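Local coordinates for protein beta-glucosidase (Saccharopolyspora erythraea D, PDB 5M6G) that probably hydrolyses terminal, non-reducing beta-D-glucosyl residues to release beta-D-glucose, as a two-domain beta-glucosidase of glycosyl hydrolase family 3, at residues H138-I142 with D458-G462; T141-H145 with S445-T449; A151-L157 with Q407-S412; G162-A166 with T212-G216. All blocks are in the same frame, centred on the assembly; numbering follows the deposited sequence.

Contact 1 of 4, residues H138-I142 with D458-G462. With MG (magnesium ion), chain G.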
# COMPACT_ATOMS: atom_id res chain seq x y z
N HIS A 138 11.21 0.82 -11.53
CA HIS A 138 11.71 2.13 -11.91
C HIS A 138 10.99 2.64 -13.16
O HIS A 138 10.86 1.91 -14.15
CB HIS A 138 13.22 2.07 -12.14
CG HIS A 138 13.82 3.41 -12.41
ND1 HIS A 138 13.85 3.98 -13.67
CD2 HIS A 138 14.37 4.33 -11.57
CE1 HIS A 138 14.41 5.17 -13.60
NE2 HIS A 138 14.73 5.40 -12.34
N GLY A 139 10.51 3.87 -13.10
CA GLY A 139 9.78 4.45 -14.21
C GLY A 139 8.29 4.19 -14.20
O GLY A 139 7.59 4.71 -15.08
N ALA A 140 7.79 3.40 -13.26
CA ALA A 140 6.35 3.25 -13.08
C ALA A 140 5.77 4.49 -12.41
O ALA A 140 6.44 5.17 -11.64
CB ALA A 140 6.05 2.01 -12.24
N THR A 141 4.50 4.76 -12.72
CA THR A 141 3.79 5.87 -12.10
C THR A 141 3.67 5.66 -10.60
O THR A 141 3.27 4.58 -10.15
CB THR A 141 2.39 5.99 -12.72
OG1 THR A 141 2.49 5.95 -14.15
CG2 THR A 141 1.72 7.28 -12.29
N ILE A 142 3.98 6.69 -9.82
CA ILE A 142 3.87 6.61 -8.36
C ILE A 142 2.72 7.51 -7.91
O ILE A 142 2.80 8.74 -8.02
CB ILE A 142 5.18 6.98 -7.66
CG1 ILE A 142 6.33 6.06 -8.14
CG2 ILE A 142 5.01 6.91 -6.13
CD1 ILE A 142 6.09 4.57 -7.88
N ASP A 458 16.61 11.43 -6.17
CA ASP A 458 15.93 11.28 -7.46
C ASP A 458 15.86 9.80 -7.82
O ASP A 458 16.56 9.30 -8.70
CB ASP A 458 16.65 12.09 -8.53
CG ASP A 458 15.76 12.42 -9.70
OD1 ASP A 458 14.67 11.82 -9.79
OD2 ASP A 458 16.14 13.27 -10.54
N ILE A 459 14.97 9.09 -7.12
CA ILE A 459 14.97 7.63 -7.20
C ILE A 459 14.11 7.06 -8.32
O ILE A 459 14.22 5.86 -8.61
CB ILE A 459 14.51 7.02 -5.86
CG1 ILE A 459 13.08 7.44 -5.53
CG2 ILE A 459 15.45 7.47 -4.75
CD1 ILE A 459 12.53 6.76 -4.22
N THR A 460 13.25 7.86 -8.94
CA THR A 460 12.49 7.39 -10.09
C THR A 460 11.99 8.60 -10.85
O THR A 460 12.18 9.75 -10.43
CB THR A 460 11.32 6.47 -9.67
OG1 THR A 460 10.75 5.86 -10.83
CG2 THR A 460 10.24 7.27 -8.92
N GLU A 461 11.35 8.34 -11.99
CA GLU A 461 10.95 9.43 -12.87
C GLU A 461 9.75 10.17 -12.30
O GLU A 461 8.77 9.56 -11.86
CB GLU A 461 10.65 8.90 -14.27
CG GLU A 461 11.87 8.25 -14.92
CD GLU A 461 11.58 7.62 -16.27
OE1 GLU A 461 10.42 7.21 -16.52
OE2 GLU A 461 12.52 7.51 -17.09
N GLY A 462 9.84 11.49 -12.30
CA GLY A 462 8.75 12.30 -11.80
C GLY A 462 9.16 13.76 -11.77
O GLY A 462 10.18 14.15 -12.35
MG MG G . 12.34 14.04 -12.45
O HOH W 1 15.71 7.81 -11.43
O HOH W 2 8.71 4.28 -10.11
O HOH W 3 8.38 6.85 -12.47
O HOH W 4 14.48 13.99 -12.54
O HOH W 5 12.07 12.48 -14.02
O HOH W 6 12.73 12.23 -11.03
O HOH W 7 12.10 15.52 -13.90
O HOH W 8 12.52 15.34 -10.90

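Contact 2 of 4, residues T141-H145 with S445-T449. With SOR (sorbitol), chain L.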
# COMPACT_ATOMS: atom_id res chain seq x y z
N THR A 141 4.50 4.76 -12.72
CA THR A 141 3.79 5.87 -12.10
C THR A 141 3.67 5.66 -10.60
O THR A 141 3.27 4.58 -10.15
CB THR A 141 2.39 5.99 -12.72
OG1 THR A 141 2.49 5.95 -14.15
CG2 THR A 141 1.72 7.28 -12.29
N ILE A 142 3.98 6.69 -9.82
CA ILE A 142 3.87 6.61 -8.36
C ILE A 142 2.72 7.51 -7.91
O ILE A 142 2.80 8.74 -8.02
CB ILE A 142 5.18 6.98 -7.66
CG1 ILE A 142 6.33 6.06 -8.14
CG2 ILE A 142 5.01 6.91 -6.13
CD1 ILE A 142 6.09 4.57 -7.88
N TYR A 143 1.66 6.89 -7.41
CA TYR A 143 0.44 7.57 -6.99
C TYR A 143 0.57 8.03 -5.54
O TYR A 143 1.43 7.54 -4.80
CB TYR A 143 -0.77 6.63 -7.16
CG TYR A 143 -1.01 6.31 -8.63
CD1 TYR A 143 -1.72 7.20 -9.45
CD2 TYR A 143 -0.51 5.16 -9.20
CE1 TYR A 143 -1.91 6.93 -10.80
CE2 TYR A 143 -0.70 4.87 -10.54
CZ TYR A 143 -1.40 5.76 -11.34
OH TYR A 143 -1.59 5.48 -12.67
N PRO A 144 -0.25 8.99 -5.12
CA PRO A 144 -0.27 9.35 -3.69
C PRO A 144 -0.53 8.12 -2.83
O PRO A 144 -1.27 7.22 -3.22
CB PRO A 144 -1.42 10.36 -3.60
CG PRO A 144 -1.48 10.98 -4.97
CD PRO A 144 -1.16 9.83 -5.91
N HIS A 145 0.11 8.09 -1.67
CA HIS A 145 -0.21 7.02 -0.74
C HIS A 145 -1.66 7.15 -0.25
O HIS A 145 -2.32 8.18 -0.42
CB HIS A 145 0.76 7.00 0.44
CG HIS A 145 2.00 6.19 0.20
ND1 HIS A 145 1.97 4.84 -0.09
CD2 HIS A 145 3.31 6.54 0.19
CE1 HIS A 145 3.20 4.39 -0.24
NE2 HIS A 145 4.03 5.41 -0.09
N SER A 445 7.64 10.82 -2.30
CA SER A 445 7.01 9.53 -2.52
C SER A 445 6.86 8.72 -1.24
O SER A 445 5.91 7.95 -1.12
CB SER A 445 7.82 8.74 -3.55
OG SER A 445 7.82 9.42 -4.79
N GLY A 446 7.80 8.87 -0.30
CA GLY A 446 7.72 8.12 0.94
C GLY A 446 8.01 6.64 0.74
O GLY A 446 8.57 6.21 -0.28
N GLY A 447 7.59 5.85 1.72
CA GLY A 447 7.91 4.43 1.75
C GLY A 447 7.35 3.68 0.56
O GLY A 447 6.49 4.15 -0.18
N TRP A 448 7.87 2.46 0.38
CA TRP A 448 7.41 1.57 -0.68
C TRP A 448 7.56 2.24 -2.05
O TRP A 448 6.63 2.30 -2.85
CB TRP A 448 5.96 1.14 -0.46
CG TRP A 448 5.71 0.31 0.77
CD1 TRP A 448 5.16 0.73 1.95
CD2 TRP A 448 5.99 -1.08 0.93
NE1 TRP A 448 5.08 -0.32 2.84
CE2 TRP A 448 5.58 -1.45 2.24
CE3 TRP A 448 6.54 -2.06 0.10
CZ2 TRP A 448 5.72 -2.75 2.73
CZ3 TRP A 448 6.67 -3.36 0.59
CH2 TRP A 448 6.26 -3.69 1.89
N THR A 449 8.74 2.81 -2.29
CA THR A 449 9.00 3.46 -3.57
C THR A 449 10.39 3.00 -4.01
O THR A 449 11.39 3.40 -3.41
CB THR A 449 8.91 4.98 -3.46
OG1 THR A 449 7.66 5.35 -2.86
CG2 THR A 449 9.00 5.60 -4.85
C1 SOR L . 2.52 -6.14 3.91
C2 SOR L . 3.40 -6.40 2.70
C3 SOR L . 4.63 -7.18 3.15
C4 SOR L . 5.71 -7.16 2.07
C5 SOR L . 7.12 -7.41 2.63
C6 SOR L . 8.13 -7.02 1.55
O1 SOR L . 1.69 -5.02 3.69
O2 SOR L . 2.68 -7.15 1.73
O3 SOR L . 4.25 -8.50 3.42
O4 SOR L . 5.42 -8.13 1.09
O5 SOR L . 7.36 -6.67 3.82
O6 SOR L . 9.41 -6.84 2.12

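Contact 3 of 4, residues A151-L157 with Q407-S412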
# COMPACT_ATOMS: atom_id res chain seq x y z
N ALA A 151 -7.98 11.51 1.74
CA ALA A 151 -8.27 12.94 1.81
C ALA A 151 -9.00 13.45 0.58
O ALA A 151 -9.73 14.44 0.68
CB ALA A 151 -6.96 13.72 2.00
N THR A 152 -8.87 12.78 -0.57
CA THR A 152 -9.61 13.24 -1.75
C THR A 152 -11.11 13.07 -1.60
O THR A 152 -11.86 13.78 -2.27
CB THR A 152 -9.19 12.47 -3.01
OG1 THR A 152 -9.70 11.13 -2.93
CG2 THR A 152 -7.68 12.45 -3.17
N GLY A 153 -11.55 12.15 -0.74
CA GLY A 153 -12.95 11.79 -0.66
C GLY A 153 -13.56 11.33 -1.97
O GLY A 153 -14.77 11.47 -2.16
N ASN A 154 -12.75 10.77 -2.87
CA ASN A 154 -13.16 10.49 -4.25
C ASN A 154 -12.93 9.01 -4.56
O ASN A 154 -11.86 8.64 -5.08
CB ASN A 154 -12.40 11.39 -5.21
CG ASN A 154 -12.88 11.27 -6.63
OD1 ASN A 154 -13.63 10.35 -6.98
ND2 ASN A 154 -12.45 12.21 -7.48
N PRO A 155 -13.90 8.13 -4.28
CA PRO A 155 -13.71 6.70 -4.56
C PRO A 155 -13.57 6.38 -6.03
O PRO A 155 -12.88 5.40 -6.39
CB PRO A 155 -14.97 6.04 -3.97
CG PRO A 155 -15.57 7.07 -3.06
CD PRO A 155 -15.18 8.41 -3.59
N ASP A 156 -14.22 7.13 -6.90
CA ASP A 156 -14.10 6.86 -8.33
C ASP A 156 -12.66 7.07 -8.79
O ASP A 156 -12.13 6.29 -9.59
CB ASP A 156 -15.07 7.73 -9.11
CG ASP A 156 -15.22 7.28 -10.53
OD1 ASP A 156 -15.84 6.21 -10.74
OD2 ASP A 156 -14.73 7.98 -11.43
N LEU A 157 -12.02 8.13 -8.28
CA LEU A 157 -10.61 8.38 -8.59
C LEU A 157 -9.72 7.24 -8.12
O LEU A 157 -8.79 6.83 -8.82
CB LEU A 157 -10.17 9.68 -7.94
CG LEU A 157 -8.70 10.06 -8.06
CD1 LEU A 157 -8.41 10.48 -9.49
CD2 LEU A 157 -8.36 11.18 -7.06
N GLN A 407 -3.90 14.37 -10.90
CA GLN A 407 -5.22 14.73 -10.42
C GLN A 407 -5.42 14.24 -8.99
O GLN A 407 -6.03 14.94 -8.17
CB GLN A 407 -6.29 14.17 -11.37
CG GLN A 407 -7.73 14.53 -10.97
CD GLN A 407 -8.02 16.03 -11.04
OE1 GLN A 407 -7.37 16.76 -11.79
NE2 GLN A 407 -8.99 16.49 -10.26
N ALA A 408 -4.86 13.08 -8.66
CA ALA A 408 -4.94 12.59 -7.28
C ALA A 408 -4.11 13.44 -6.34
O ALA A 408 -4.53 13.72 -5.21
CB ALA A 408 -4.50 11.12 -7.21
N VAL A 409 -2.92 13.88 -6.78
CA VAL A 409 -2.14 14.82 -5.98
C VAL A 409 -2.97 16.05 -5.66
O VAL A 409 -3.09 16.45 -4.49
CB VAL A 409 -0.83 15.19 -6.71
CG1 VAL A 409 -0.10 16.30 -5.93
CG2 VAL A 409 0.05 13.96 -6.90
N ARG A 410 -3.55 16.67 -6.69
CA ARG A 410 -4.38 17.87 -6.52
C ARG A 410 -5.45 17.64 -5.45
O ARG A 410 -5.56 18.40 -4.49
CB ARG A 410 -5.07 18.24 -7.83
CG ARG A 410 -4.23 18.89 -8.86
CD ARG A 410 -4.99 18.94 -10.18
NE ARG A 410 -4.08 19.14 -11.30
CZ ARG A 410 -4.22 18.56 -12.49
NH1 ARG A 410 -5.24 17.75 -12.71
NH2 ARG A 410 -3.34 18.80 -13.45
N GLU A 411 -6.26 16.60 -5.64
CA GLU A 411 -7.41 16.40 -4.79
C GLU A 411 -7.02 15.96 -3.38
O GLU A 411 -7.83 16.11 -2.46
CB GLU A 411 -8.36 15.39 -5.43
CG GLU A 411 -8.96 15.88 -6.75
CD GLU A 411 -10.00 14.94 -7.34
OE1 GLU A 411 -10.72 14.28 -6.57
OE2 GLU A 411 -10.09 14.86 -8.59
N SER A 412 -5.81 15.44 -3.19
CA SER A 412 -5.39 14.98 -1.87
C SER A 412 -4.92 16.13 -0.98
O SER A 412 -4.86 15.94 0.25
CB SER A 412 -4.27 13.95 -2.00
OG SER A 412 -3.06 14.53 -2.45
O HOH W 9 -11.79 15.60 -4.33

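Contact 4 of 4, residues G162-A166 with T212-G216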
# COMPACT_ATOMS: atom_id res chain seq x y z
N GLY A 162 -6.58 2.25 -9.26
CA GLY A 162 -6.49 0.79 -9.25
C GLY A 162 -6.38 0.21 -10.64
O GLY A 162 -5.55 -0.68 -10.89
N ALA A 163 -7.19 0.71 -11.58
CA ALA A 163 -7.15 0.20 -12.95
C ALA A 163 -5.85 0.55 -13.65
O ALA A 163 -5.28 -0.29 -14.37
CB ALA A 163 -8.34 0.74 -13.74
N ALA A 164 -5.35 1.77 -13.46
CA ALA A 164 -4.09 2.15 -14.09
C ALA A 164 -2.93 1.37 -13.48
O ALA A 164 -2.02 0.93 -14.20
CB ALA A 164 -3.86 3.65 -13.97
N THR A 165 -2.94 1.21 -12.15
CA THR A 165 -1.94 0.37 -11.49
C THR A 165 -1.96 -1.04 -12.06
O THR A 165 -0.91 -1.61 -12.37
CB THR A 165 -2.20 0.35 -9.98
OG1 THR A 165 -2.03 1.67 -9.45
CG2 THR A 165 -1.24 -0.59 -9.28
N ALA A 166 -3.16 -1.61 -12.22
CA ALA A 166 -3.26 -2.98 -12.71
C ALA A 166 -2.65 -3.11 -14.10
O ALA A 166 -1.98 -4.10 -14.40
CB ALA A 166 -4.72 -3.42 -12.70
N THR A 212 -12.04 -2.88 -7.10
CA THR A 212 -12.75 -2.94 -8.37
C THR A 212 -11.87 -2.44 -9.51
O THR A 212 -11.92 -2.98 -10.62
CB THR A 212 -14.04 -2.13 -8.27
OG1 THR A 212 -14.80 -2.61 -7.15
CG2 THR A 212 -14.85 -2.25 -9.55
N GLY A 213 -11.05 -1.42 -9.25
CA GLY A 213 -10.15 -0.93 -10.28
C GLY A 213 -9.08 -1.95 -10.63
O GLY A 213 -8.83 -2.23 -11.81
N LEU A 214 -8.45 -2.53 -9.61
CA LEU A 214 -7.38 -3.50 -9.83
C LEU A 214 -7.91 -4.73 -10.56
O LEU A 214 -7.30 -5.20 -11.53
CB LEU A 214 -6.76 -3.89 -8.49
CG LEU A 214 -5.79 -2.91 -7.82
CD1 LEU A 214 -5.63 -3.24 -6.35
CD2 LEU A 214 -4.44 -2.98 -8.53
N GLN A 215 -9.04 -5.27 -10.10
CA GLN A 215 -9.52 -6.56 -10.58
C GLN A 215 -10.44 -6.45 -11.78
O GLN A 215 -10.54 -7.40 -12.56
CB GLN A 215 -10.26 -7.31 -9.47
CG GLN A 215 -9.42 -7.55 -8.25
CD GLN A 215 -10.00 -8.59 -7.31
OE1 GLN A 215 -9.27 -9.18 -6.51
NE2 GLN A 215 -11.31 -8.81 -7.40
N GLY A 216 -11.11 -5.32 -11.95
CA GLY A 216 -12.30 -5.27 -12.77
C GLY A 216 -13.47 -5.87 -12.01
O GLY A 216 -13.33 -6.38 -10.90

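Contact 1 of 4, residues H138-I142 with D458-G462
Gly139 and Thr460 meet where two loops join the two domains of this family 3 glycosidase, the first from the TIM-barrel-type N-terminal domain and the second from the C-terminal domain. The tight part centres on Thr460. Gly139 N donates to Thr460 OG1 at 3.0 Å, nearly straight at 167°. OG1 lies anti to the backbone N (chi1 -170°), which turns it to the 138-142 loop. It also sits over one face of the His138 ring, offset toward the rim, while Ile459 O approaches the ring edge, 3.3 Å from His138 CD2. Two waters link Thr460 OG1 to Ala140 O; one of them is also hydrogen-bonded to Glu461 O. A valine at Thr460 would probably leave Gly139 N without its acceptor and break both water links. Thr460 CG2 adds a looser apolar touch on Ile142 CG1 at 4.2 Å. The outer side is wetter. The exposed Glu461 brings OE1 only to 3.7 Å from Gly139 CA, and a water bridges His138 NE2 to Asp458 O. At the Gly462 end sits a magnesium ion with one protein ligand and five waters: Gly462 O binds it at 2.2 Å.

Contact 2 of 4, residues T141-H145 with S445-T449
The sorbitol pocket of this enzyme takes Trp448 from the C-terminal domain, and the loop that carries Trp448 is tied to the N-terminal domain through His145. His145 NE2 donates to Gly447 O at 2.8 Å. The bond is bent, 143° at the hydrogen. Gly447 O lies in the plane of the imidazole, at its edge, while NE2 is tilted 28° from the carbonyl plane. His145 CD2 also comes to 3.2 Å from Ser445 O, so the NE2 and CD2 atoms lie near two backbone carbonyls. CE1 meets Trp448 CB at the ring edge, 4.3 Å away. His132 stacks on the His145 ring and also donates from NE2 to Trp448 O.

The contact is buried and spans the interface of the two-domain family 3 fold. His145 is the N-cap residue of helix 146-152. Across from it, Gly446 leaves helix 441-445 with positive phi. A side chain there would point at the imidazole.

Ile142 fills the other end. Its CG2, anti to the backbone N, lies 4.0 Å from Ser445 OG, a hydroxyl bonded to Ile441 O in its own helix. Its CG1 branch reaches Thr449 CG2 at 4.3 Å. Trp448 CG is anti to its own carbonyl carbon (chi1 -65°), and the indole extends from the His145 end of the contact to the ligand. Its six-membered ring meets sorbitol edge-on, with CH2 3.5 Å from C4. At the other end of the indole, NE1 is hydrogen-bonded to Glu195 OE2.

Contact 3 of 4, residues A151-L157 with Q407-S412
Asn154 and Glu411 form the polar link here. Asn154 ND2 donates to Glu411 OE1 at 2.8 Å, straight at 180°. It uses the syn lone pair of OE1, and the amide and carboxylate planes are only 18° apart. Asn154 CG, anti to the backbone N (chi1 -173°), carries the amide across. A water joins the same Glu411 OE1 to Thr152 O. Beside this bond Thr152 CG2 packs on Glu411 CB at 3.8 Å and on Ser412 N at 3.5 Å. Leu157 CD2 rests on Ala408 CB at 3.9 Å. In the next shell, Gln407 NE2 donates to the anti lone pair of Glu411 OE2 at 2.6 Å, and Arg410 NH1 donates to Gln407 OE1. Asn154 caps helix 155-170 by accepting from Leu157 N, which lies above the carbonyl plane of OD1. Thr152 OG1 accepts from Asn154 N in an ST turn and also bonds Leu149 O. With an alanine in place of Glu411, Asn154 ND2 and Gln407 NE2 would probably lose their acceptor, each amide then held by its oxygen alone. The contact sets the end of helix 399-412, just before strand 414-418 at the edge of the mixed sheet, against the turn between helices 146-152 and 155-170.

Contact 4 of 4, residues G162-A166 with T212-G216
Leu214 covers Gly162 from the side of helix 209-215. Its CB lies 4.2 Å from Gly162 O. CG, anti to the carbonyl carbon (chi1 -77°), passes over the glycine, 4.0 Å from Gly162 CA. At the tip, CD2 comes to 3.5 Å from Gly162 O and 4.1 Å from Thr165 CG2. The same methyl touches Ala166 CB. Thr165 turns CG2 to Leu214 while its hydroxyl bonds Ile161 O within its own helix.

Helix 155-170 and helix 209-215 pack here within the TIM-barrel-type N-terminal domain, and glycine at Gly162 and Gly213 lets their backbones come together. The CA atoms of Ala163 and Gly213 are 4.2 Å apart. A side chain on Gly213 would clash with Ala163 N, and one on Gly162 would press on Leu214 N.

No hydrogen bond crosses the contact. The close backbones instead make CA-H...O contacts, Ala163 CA to Gly213 O and Leu214 CA to Gly162 O. Ala166 CB packs on Leu214 O at 3.3 Å. Beyond the pair, the backbones of Leu214 and Val226 are hydrogen-bonded. Gln215, whose CB points away from helix 155-170, donates from NE2 to Gly270 O and accepts at OE1 from Gly272 N and Ala228 N.

How the contacts relate
Contacts 1 and 2 start from the same loop and share Thr141 and Ile142; their centres are 9 Å apart. Ile459 CD1 of contact 1 packs on Thr449 O of contact 2 at 3.6 Å. Both join the two domains, and contact 2 leads through Trp448 into the sorbitol pocket. Contact 3 adjoins contact 2: Pro144 CG lies 3.8 Å from Ala408 CB. Contact 4 adjoins contact 2 through Tyr143, whose OH lies 3.2 Å from Ala164 CB. Contacts 3 and 4 both use helix 155-170 but do not touch; their centres are 16 Å apart. In contact 4, the side chain of Leu214 is about 12 Å from the sorbitol.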